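PDB 6GUP: fusarinine C esterase sidJ from Aspergillus fumigatus, which hydrolyses the ester bonds of the fungal siderophore fusarinine C, giving three fusarinine units and releasing iron, but does not act on triacetylfusarinine C. Local coordinates for residues Y78-L86 with T227-S236; I188-A199 with L214-V222. All blocks are in the same frame, centred on the assembly; numbering follows the deposited sequence.

Contact 1 (Y78-L86 with T227-S236); sequences YQSWGLGHL and TPLSARRFLS
Trp-81 O takes two bonds from a single residue of the facing segment, Ser-230. The hydroxyl supplies the shorter one, with Ser-230 OG 2.6 Å from Trp-81 O, and the amide the other, Ser-230 N lying 3.1 Å from Trp-81 O (154° at the hydrogen); both donors are tilted out of the carbonyl plane. Ser-230 OG stands between its own N and carbonyl carbon (chi1 71°), from where it also accepts from Arg-233 N at 3.1 Å. This is an N-cap: one serine closes the first turn of helix 231-238 and ties it to the loop that leads into helix 86-108 of the alpha/beta-hydrolase fold. Further along, Ser-80 OG donates to Thr-227 OG1 at 2.7 Å. Ser-80 O and Pro-228 O are buried without a hydrogen-bond partner; Pro-228 O receives a CA-H...O contact from Trp-81 CA at 3.3 Å. Pro-228 CG meets the indole at its edge, 4.0 Å from Trp-81 CD1, while Leu-213 of the second subunit also packs on the tryptophan. Leu-83 CD1 reaches the helix 3.6 Å from Ser-236 OG. Arg-233 runs extended past the loop carbonyls until NH1 comes 3.4 Å from His-85 CE1, the imidazole and guanidinium planes standing 76° apart. The guanidinium of Arg-233 forms a salt bridge through NH1 with Asp-249, and that of Arg-232 one with Asp-211.

Contact 2 (I188-A199 with L214-V222); sequences IRPVFEKLTSMA and LPLAMTSLV
Met-218 enters helix 188-199 as a knob in a hole formed by Val-191, Lys-194, Leu-195 and Met-198. Its CB presses on Val-191 CG1 at 3.5 Å, tighter than usual for two carbons, and the bend at chi3 (77°) turns the terminal methyl over the aliphatic stem of Lys-194, where Met-218 CE lies 3.7 Å from Lys-194 CD. Leu-195 and Met-218 lie side by side, pointing contrary ways, with Leu-195 CD2 3.7 Å from Met-218 CB; the other methyl of Leu-195 reaches Thr-219 and Val-222. Two smaller apolar clusters flank this centre. At one end Met-198 CE rests 3.7 Å from Pro-215 CD and also meets Leu-214; at the other, Val-222 CG2 approaches Phe-192 CD1 to 3.7 Å and Ile-188 CG2 crosses Val-222 at a slant, near its CB.

No hydrogen bond or salt bridge joins the segments, and Leu-221 O is buried without a partner, facing Ile-188 CD1 at 3.6 Å. Ile-172 of helix 168-178 covers both Phe-192 and Val-222. With axes 9.2 Å apart and crossing at -119°, the short helix lies steeply across the long one, a crossing locked by a single knob-into-hole contact in a helical region well away from the centre of this alpha/beta-hydrolase.

How the contacts relate
Both contacts are partly buried, and neither lies at the heart of the sheet: contact 1 is about 16 Å from the chain centre and contact 2 about 25 Å, measured between centres. Contact 1, between a loop and a helix start, combines hydroxyl-carbonyl bonds with apolar and aliphatic packing; contact 2, between two helices, is almost wholly apolar. Two links join them: Phe-234 of helix 231-238 packs on Leu-214 and Thr-196, and in the chain leading into that helix Leu-229 O probably accepts from Leu-214 N at 2.8 Å. The sequence of contact 2 falls between the two segments of contact 1, whose loop packs against the second subunit, Gln-79 meeting Leu-216 of that chain.

Contact 1 (Y78-L86 with T227-S236)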
loop_
_atom_site.group_PDB
_atom_site.type_symbol
_atom_site.label_atom_id
_atom_site.label_comp_id
_atom_site.label_asym_id
_atom_site.label_seq_id
_atom_site.Cartn_x
_atom_site.Cartn_y
_atom_site.Cartn_z
ATOM N N TYR A 78 2.397 -3.210 -2.699
ATOM C CA TYR A 78 1.671 -4.309 -2.056
ATOM C C TYR A 78 2.304 -5.683 -2.341
ATOM O O TYR A 78 2.251 -6.571 -1.491
ATOM C CB TYR A 78 0.198 -4.276 -2.478
ATOM C CG TYR A 78 -0.458 -2.920 -2.265
ATOM C CD1 TYR A 78 -0.846 -2.499 -0.992
ATOM C CD2 TYR A 78 -0.678 -2.049 -3.336
ATOM C CE1 TYR A 78 -1.438 -1.261 -0.788
ATOM C CE2 TYR A 78 -1.271 -0.807 -3.141
ATOM C CZ TYR A 78 -1.650 -0.417 -1.866
ATOM O OH TYR A 78 -2.238 0.809 -1.661
ATOM N N GLN A 79 2.910 -5.849 -3.519
ATOM C CA GLN A 79 3.637 -7.080 -3.863
ATOM C C GLN A 79 5.141 -6.791 -3.903
ATOM O O GLN A 79 5.758 -6.742 -4.971
ATOM C CB GLN A 79 3.149 -7.654 -5.203
ATOM C CG GLN A 79 1.642 -7.590 -5.416
ATOM C CD GLN A 79 1.165 -8.432 -6.589
ATOM O OE1 GLN A 79 1.785 -9.434 -6.954
ATOM N NE2 GLN A 79 0.048 -8.030 -7.184
ATOM N N SER A 80 5.724 -6.611 -2.720
ATOM C CA SER A 80 7.147 -6.272 -2.580
ATOM C C SER A 80 8.110 -7.474 -2.626
ATOM O O SER A 80 9.329 -7.291 -2.580
ATOM C CB SER A 80 7.361 -5.502 -1.276
ATOM O OG SER A 80 6.954 -6.273 -0.158
ATOM N N TRP A 81 7.564 -8.686 -2.745
ATOM C CA TRP A 81 8.341 -9.938 -2.669
ATOM C C TRP A 81 8.688 -10.534 -4.037
ATOM O O TRP A 81 9.472 -11.473 -4.095
ATOM C CB TRP A 81 7.609 -10.995 -1.810
ATOM C CG TRP A 81 6.126 -10.914 -1.905
ATOM C CD1 TRP A 81 5.288 -10.299 -1.022
ATOM C CD2 TRP A 81 5.304 -11.404 -2.967
ATOM N NE1 TRP A 81 3.991 -10.393 -1.456
ATOM C CE2 TRP A 81 3.970 -11.068 -2.648
ATOM C CE3 TRP A 81 5.562 -12.107 -4.153
ATOM C CZ2 TRP A 81 2.892 -11.407 -3.474
ATOM C CZ3 TRP A 81 4.488 -12.449 -4.975
ATOM C CH2 TRP A 81 3.170 -12.093 -4.630
ATOM N N GLY A 82 8.123 -9.996 -5.123
ATOM C CA GLY A 82 8.281 -10.577 -6.463
ATOM C C GLY A 82 9.381 -9.961 -7.318
ATOM O O GLY A 82 9.656 -8.763 -7.221
ATOM N N LEU A 83 10.001 -10.797 -8.154
ATOM C CA LEU A 83 10.976 -10.364 -9.171
ATOM C C LEU A 83 10.239 -10.002 -10.460
ATOM O O LEU A 83 9.113 -10.456 -10.691
ATOM C CB LEU A 83 12.003 -11.481 -9.440
ATOM C CG LEU A 83 13.006 -11.405 -10.608
ATOM C CD1 LEU A 83 14.072 -10.337 -10.399
ATOM C CD2 LEU A 83 13.669 -12.760 -10.813
ATOM N N GLY A 84 10.879 -9.184 -11.294
ATOM C CA GLY A 84 10.323 -8.782 -12.584
ATOM C C GLY A 84 9.252 -7.728 -12.400
ATOM O O GLY A 84 8.202 -7.785 -13.042
ATOM N N HIS A 85 9.532 -6.768 -11.518
ATOM C CA HIS A 85 8.557 -5.757 -11.102
ATOM C C HIS A 85 8.781 -4.359 -11.699
ATOM O O HIS A 85 7.852 -3.549 -11.715
ATOM C CB HIS A 85 8.515 -5.676 -9.569
ATOM C CG HIS A 85 9.706 -5.005 -8.955
ATOM N ND1 HIS A 85 10.855 -5.686 -8.616
ATOM C CD2 HIS A 85 9.922 -3.713 -8.617
ATOM C CE1 HIS A 85 11.728 -4.840 -8.098
ATOM N NE2 HIS A 85 11.186 -3.636 -8.088
ATOM N N LEU A 86 9.994 -4.077 -12.182
ATOM C CA LEU A 86 10.341 -2.729 -12.654
ATOM C C LEU A 86 9.567 -2.263 -13.892
ATOM O O LEU A 86 9.300 -1.068 -14.026
ATOM C CB LEU A 86 11.851 -2.598 -12.915
ATOM C CG LEU A 86 12.803 -2.486 -11.719
ATOM C CD1 LEU A 86 14.222 -2.244 -12.213
ATOM C CD2 LEU A 86 12.391 -1.371 -10.765
ATOM N N THR A 227 11.831 -6.274 3.927
ATOM C CA THR A 227 10.581 -6.522 3.203
ATOM C C THR A 227 10.521 -8.028 2.914
ATOM O O THR A 227 11.573 -8.668 2.810
ATOM C CB THR A 227 10.479 -5.656 1.913
ATOM O OG1 THR A 227 9.248 -5.913 1.232
ATOM C CG2 THR A 227 11.624 -5.905 0.951
ATOM N N PRO A 228 9.303 -8.609 2.806
ATOM C CA PRO A 228 9.198 -10.043 2.499
ATOM C C PRO A 228 9.836 -10.414 1.162
ATOM O O PRO A 228 9.910 -9.573 0.262
ATOM C CB PRO A 228 7.681 -10.284 2.458
ATOM C CG PRO A 228 7.087 -8.936 2.236
ATOM C CD PRO A 228 7.968 -8.029 3.034
ATOM N N LEU A 229 10.289 -11.660 1.044
ATOM C CA LEU A 229 11.007 -12.115 -0.144
ATOM C C LEU A 229 10.509 -13.465 -0.640
ATOM O O LEU A 229 10.446 -14.433 0.123
ATOM C CB LEU A 229 12.511 -12.203 0.144
ATOM C CG LEU A 229 13.268 -10.887 0.351
ATOM C CD1 LEU A 229 14.697 -11.172 0.785
ATOM C CD2 LEU A 229 13.267 -10.032 -0.909
ATOM N N SER A 230 10.160 -13.515 -1.925
ATOM C CA SER A 230 9.933 -14.776 -2.620
ATOM C C SER A 230 11.284 -15.425 -2.900
ATOM O O SER A 230 12.326 -14.762 -2.861
ATOM C CB SER A 230 9.167 -14.559 -3.930
ATOM O OG SER A 230 9.973 -13.921 -4.908
ATOM N N ALA A 231 11.254 -16.724 -3.176
ATOM C CA ALA A 231 12.461 -17.476 -3.524
ATOM C C ALA A 231 13.125 -16.931 -4.786
ATOM O O ALA A 231 14.347 -16.775 -4.829
ATOM C CB ALA A 231 12.130 -18.948 -3.703
ATOM N N ARG A 232 12.313 -16.642 -5.802
ATOM C CA ARG A 232 12.818 -16.090 -7.064
ATOM C C ARG A 232 13.437 -14.710 -6.896
ATOM O O ARG A 232 14.469 -14.419 -7.508
ATOM C CB ARG A 232 11.718 -16.032 -8.125
ATOM C CG ARG A 232 11.392 -17.391 -8.713
ATOM C CD ARG A 232 10.445 -17.276 -9.892
ATOM N NE ARG A 232 9.109 -16.834 -9.504
ATOM C CZ ARG A 232 8.068 -16.744 -10.335
ATOM N NH1 ARG A 232 8.185 -17.070 -11.622
ATOM N NH2 ARG A 232 6.893 -16.328 -9.879
ATOM N N ARG A 233 12.813 -13.867 -6.076
ATOM C CA ARG A 233 13.355 -12.539 -5.816
ATOM C C ARG A 233 14.650 -12.594 -5.019
ATOM O O ARG A 233 15.591 -11.864 -5.322
ATOM C CB ARG A 233 12.353 -11.645 -5.095
ATOM C CG ARG A 233 12.769 -10.200 -5.212
ATOM C CD ARG A 233 11.962 -9.200 -4.408
ATOM N NE ARG A 233 12.805 -8.043 -4.094
ATOM C CZ ARG A 233 13.354 -7.217 -4.993
ATOM N NH1 ARG A 233 13.160 -7.371 -6.305
ATOM N NH2 ARG A 233 14.116 -6.209 -4.574
ATOM N N PHE A 234 14.688 -13.447 -4.001
ATOM C CA PHE A 234 15.891 -13.626 -3.196
ATOM C C PHE A 234 17.079 -14.127 -4.032
ATOM O O PHE A 234 18.206 -13.668 -3.835
ATOM C CB PHE A 234 15.615 -14.574 -2.025
ATOM C CG PHE A 234 16.840 -14.936 -1.240
ATOM C CD1 PHE A 234 17.201 -14.218 -0.104
ATOM C CD2 PHE A 234 17.646 -15.988 -1.650
ATOM C CE1 PHE A 234 18.341 -14.553 0.612
ATOM C CE2 PHE A 234 18.783 -16.321 -0.944
ATOM C CZ PHE A 234 19.132 -15.610 0.191
ATOM N N LEU A 235 16.826 -15.067 -4.946
ATOM C CA LEU A 235 17.879 -15.602 -5.831
ATOM C C LEU A 235 18.529 -14.541 -6.706
ATOM O O LEU A 235 19.733 -14.596 -6.959
ATOM C CB LEU A 235 17.350 -16.725 -6.734
ATOM C CG LEU A 235 17.265 -18.130 -6.142
ATOM C CD1 LEU A 235 16.878 -19.112 -7.236
ATOM C CD2 LEU A 235 18.568 -18.560 -5.481
ATOM N N SER A 236 17.721 -13.594 -7.174
ATOM C CA SER A 236 18.216 -12.435 -7.917
ATOM C C SER A 236 19.274 -11.657 -7.128
ATOM O O SER A 236 20.283 -11.225 -7.690
ATOM C CB SER A 236 17.055 -11.502 -8.270
ATOM O OG SER A 236 17.458 -10.508 -9.192
#

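Contact 2 (I188-A199 with L214-V222)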
loop_
_atom_site.group_PDB
_atom_site.type_symbol
_atom_site.label_atom_id
_atom_site.label_comp_id
_atom_site.label_asym_id
_atom_site.label_seq_id
_atom_site.Cartn_x
_atom_site.Cartn_y
_atom_site.Cartn_z
ATOM N N ILE A 188 24.449 -14.613 11.232
ATOM C CA ILE A 188 23.712 -14.372 9.986
ATOM C C ILE A 188 24.033 -15.415 8.906
ATOM O O ILE A 188 23.142 -15.820 8.156
ATOM C CB ILE A 188 23.971 -12.929 9.464
ATOM C CG1 ILE A 188 23.258 -11.921 10.375
ATOM C CG2 ILE A 188 23.493 -12.749 8.022
ATOM C CD1 ILE A 188 23.737 -10.493 10.233
ATOM N N ARG A 189 25.297 -15.835 8.835
ATOM C CA ARG A 189 25.780 -16.763 7.798
ATOM C C ARG A 189 24.959 -18.057 7.628
ATOM O O ARG A 189 24.561 -18.371 6.505
ATOM C CB ARG A 189 27.256 -17.113 8.036
ATOM C CG ARG A 189 27.891 -17.949 6.940
ATOM C CD ARG A 189 28.434 -17.042 5.861
ATOM N NE ARG A 189 28.674 -17.744 4.604
ATOM C CZ ARG A 189 29.557 -17.371 3.676
ATOM N NH1 ARG A 189 30.330 -16.295 3.843
ATOM N NH2 ARG A 189 29.682 -18.092 2.565
ATOM N N PRO A 190 24.713 -18.809 8.727
ATOM C CA PRO A 190 23.923 -20.052 8.619
ATOM C C PRO A 190 22.536 -19.847 8.008
ATOM O O PRO A 190 22.036 -20.721 7.296
ATOM C CB PRO A 190 23.775 -20.517 10.076
ATOM C CG PRO A 190 24.799 -19.779 10.851
ATOM C CD PRO A 190 25.043 -18.497 10.129
ATOM N N VAL A 191 21.938 -18.693 8.295
ATOM C CA VAL A 191 20.612 -18.345 7.796
ATOM C C VAL A 191 20.681 -18.015 6.302
ATOM O O VAL A 191 19.817 -18.439 5.538
ATOM C CB VAL A 191 19.997 -17.169 8.591
ATOM C CG1 VAL A 191 18.564 -16.909 8.150
ATOM C CG2 VAL A 191 20.030 -17.457 10.090
ATOM N N PHE A 192 21.710 -17.269 5.897
ATOM C CA PHE A 192 21.928 -16.928 4.484
ATOM C C PHE A 192 22.114 -18.161 3.597
ATOM O O PHE A 192 21.557 -18.230 2.499
ATOM C CB PHE A 192 23.149 -16.020 4.334
ATOM C CG PHE A 192 23.394 -15.567 2.924
ATOM C CD1 PHE A 192 22.632 -14.547 2.381
ATOM C CD2 PHE A 192 24.378 -16.161 2.137
ATOM C CE1 PHE A 192 22.844 -14.117 1.087
ATOM C CE2 PHE A 192 24.593 -15.735 0.833
ATOM C CZ PHE A 192 23.824 -14.711 0.306
ATOM N N GLU A 193 22.911 -19.113 4.077
ATOM C CA GLU A 193 23.184 -20.356 3.348
ATOM C C GLU A 193 21.937 -21.233 3.242
ATOM O O GLU A 193 21.693 -21.848 2.200
ATOM C CB GLU A 193 24.313 -21.147 4.022
ATOM C CG GLU A 193 25.672 -20.453 4.025
ATOM C CD GLU A 193 26.259 -20.254 2.637
ATOM O OE1 GLU A 193 26.144 -21.166 1.791
ATOM O OE2 GLU A 193 26.848 -19.179 2.395
ATOM N N LYS A 194 21.162 -21.290 4.324
ATOM C CA LYS A 194 19.876 -21.989 4.331
ATOM C C LYS A 194 18.867 -21.310 3.397
ATOM O O LYS A 194 18.144 -21.994 2.675
ATOM C CB LYS A 194 19.316 -22.071 5.755
ATOM C CG LYS A 194 18.139 -23.020 5.924
ATOM C CD LYS A 194 17.896 -23.324 7.397
ATOM C CE LYS A 194 16.492 -23.841 7.663
ATOM N NZ LYS A 194 16.214 -23.919 9.124
ATOM N N LEU A 195 18.839 -19.976 3.404
ATOM C CA LEU A 195 17.943 -19.202 2.527
ATOM C C LEU A 195 18.237 -19.397 1.034
ATOM O O LEU A 195 17.304 -19.505 0.235
ATOM C CB LEU A 195 17.976 -17.704 2.873
ATOM C CG LEU A 195 17.217 -17.238 4.121
ATOM C CD1 LEU A 195 17.543 -15.781 4.414
ATOM C CD2 LEU A 195 15.714 -17.427 3.973
ATOM N N THR A 196 19.519 -19.430 0.664
ATOM C CA THR A 196 19.923 -19.717 -0.722
ATOM C C THR A 196 19.508 -21.125 -1.134
ATOM O O THR A 196 18.882 -21.307 -2.176
ATOM C CB THR A 196 21.447 -19.556 -0.937
ATOM O OG1 THR A 196 22.160 -20.235 0.102
ATOM C CG2 THR A 196 21.846 -18.086 -0.947
ATOM N N SER A 197 19.840 -22.105 -0.296
ATOM C CA SER A 197 19.470 -23.508 -0.524
ATOM C C SER A 197 17.957 -23.705 -0.685
ATOM O O SER A 197 17.520 -24.483 -1.536
ATOM C CB SER A 197 19.994 -24.381 0.621
ATOM O OG SER A 197 19.636 -25.741 0.442
ATOM N N MET A 198 17.176 -23.005 0.139
ATOM C CA MET A 198 15.712 -22.983 0.012
ATOM C C MET A 198 15.267 -22.343 -1.297
ATOM O O MET A 198 14.396 -22.875 -1.991
ATOM C CB MET A 198 15.074 -22.207 1.168
ATOM C CG MET A 198 15.097 -22.932 2.500
ATOM S SD MET A 198 14.592 -21.853 3.851
ATOM C CE MET A 198 12.848 -21.682 3.481
ATOM N N ALA A 199 15.866 -21.197 -1.615
ATOM C CA ALA A 199 15.508 -20.423 -2.801
ATOM C C ALA A 199 15.851 -21.138 -4.111
ATOM O O ALA A 199 15.084 -21.065 -5.075
ATOM C CB ALA A 199 16.167 -19.054 -2.755
ATOM N N LEU A 214 9.799 -16.880 1.351
ATOM C CA LEU A 214 10.756 -17.325 2.357
ATOM C C LEU A 214 10.384 -16.713 3.710
ATOM O O LEU A 214 9.734 -15.664 3.747
ATOM C CB LEU A 214 12.183 -16.937 1.958
ATOM C CG LEU A 214 12.662 -17.497 0.611
ATOM C CD1 LEU A 214 13.963 -16.836 0.183
ATOM C CD2 LEU A 214 12.825 -19.009 0.663
ATOM N N PRO A 215 10.784 -17.364 4.824
ATOM C CA PRO A 215 10.376 -16.878 6.148
ATOM C C PRO A 215 10.917 -15.486 6.463
ATOM O O PRO A 215 12.102 -15.220 6.252
ATOM C CB PRO A 215 10.969 -17.915 7.116
ATOM C CG PRO A 215 11.306 -19.096 6.280
ATOM C CD PRO A 215 11.647 -18.553 4.930
ATOM N N LEU A 216 10.039 -14.619 6.960
ATOM C CA LEU A 216 10.401 -13.244 7.311
ATOM C C LEU A 216 11.412 -13.228 8.465
ATOM O O LEU A 216 12.330 -12.405 8.474
ATOM C CB LEU A 216 9.141 -12.430 7.659
ATOM C CG LEU A 216 9.130 -10.896 7.568
ATOM C CD1 LEU A 216 9.990 -10.250 8.640
ATOM C CD2 LEU A 216 9.511 -10.383 6.184
ATOM N N ALA A 217 11.247 -14.149 9.417
ATOM C CA ALA A 217 12.203 -14.336 10.518
ATOM C C ALA A 217 13.645 -14.461 10.021
ATOM O O ALA A 217 14.549 -13.848 10.583
ATOM C CB ALA A 217 11.834 -15.564 11.339
ATOM N N MET A 218 13.836 -15.250 8.964
ATOM C CA MET A 218 15.159 -15.500 8.380
ATOM C C MET A 218 15.656 -14.373 7.466
ATOM O O MET A 218 16.791 -13.922 7.614
ATOM C CB MET A 218 15.147 -16.826 7.610
ATOM C CG MET A 218 14.908 -18.038 8.498
ATOM S SD MET A 218 14.802 -19.591 7.588
ATOM C CE MET A 218 16.526 -19.915 7.237
ATOM N N THR A 219 14.817 -13.931 6.526
ATOM C CA THR A 219 15.231 -12.942 5.511
ATOM C C THR A 219 15.599 -11.572 6.089
ATOM O O THR A 219 16.531 -10.928 5.606
ATOM C CB THR A 219 14.154 -12.725 4.424
ATOM O OG1 THR A 219 12.912 -12.357 5.035
ATOM C CG2 THR A 219 13.963 -13.981 3.582
ATOM N N SER A 220 14.869 -11.139 7.115
ATOM C CA SER A 220 15.127 -9.845 7.767
ATOM C C SER A 220 16.459 -9.756 8.519
ATOM O O SER A 220 16.948 -8.652 8.771
ATOM C CB SER A 220 13.977 -9.478 8.706
ATOM O OG SER A 220 12.857 -9.081 7.942
ATOM N N LEU A 221 17.035 -10.904 8.878
ATOM C CA LEU A 221 18.380 -10.948 9.461
ATOM C C LEU A 221 19.459 -10.557 8.459
ATOM O O LEU A 221 20.487 -9.997 8.847
ATOM C CB LEU A 221 18.701 -12.344 10.001
ATOM C CG LEU A 221 17.783 -12.913 11.084
ATOM C CD1 LEU A 221 18.379 -14.197 11.638
ATOM C CD2 LEU A 221 17.525 -11.912 12.200
ATOM N N VAL A 222 19.230 -10.874 7.186
ATOM C CA VAL A 222 20.187 -10.574 6.118
ATOM C C VAL A 222 19.778 -9.410 5.212
ATOM O O VAL A 222 20.638 -8.848 4.533
ATOM C CB VAL A 222 20.505 -11.836 5.268
ATOM C CG1 VAL A 222 19.309 -12.301 4.435
ATOM C CG2 VAL A 222 21.720 -11.592 4.380
#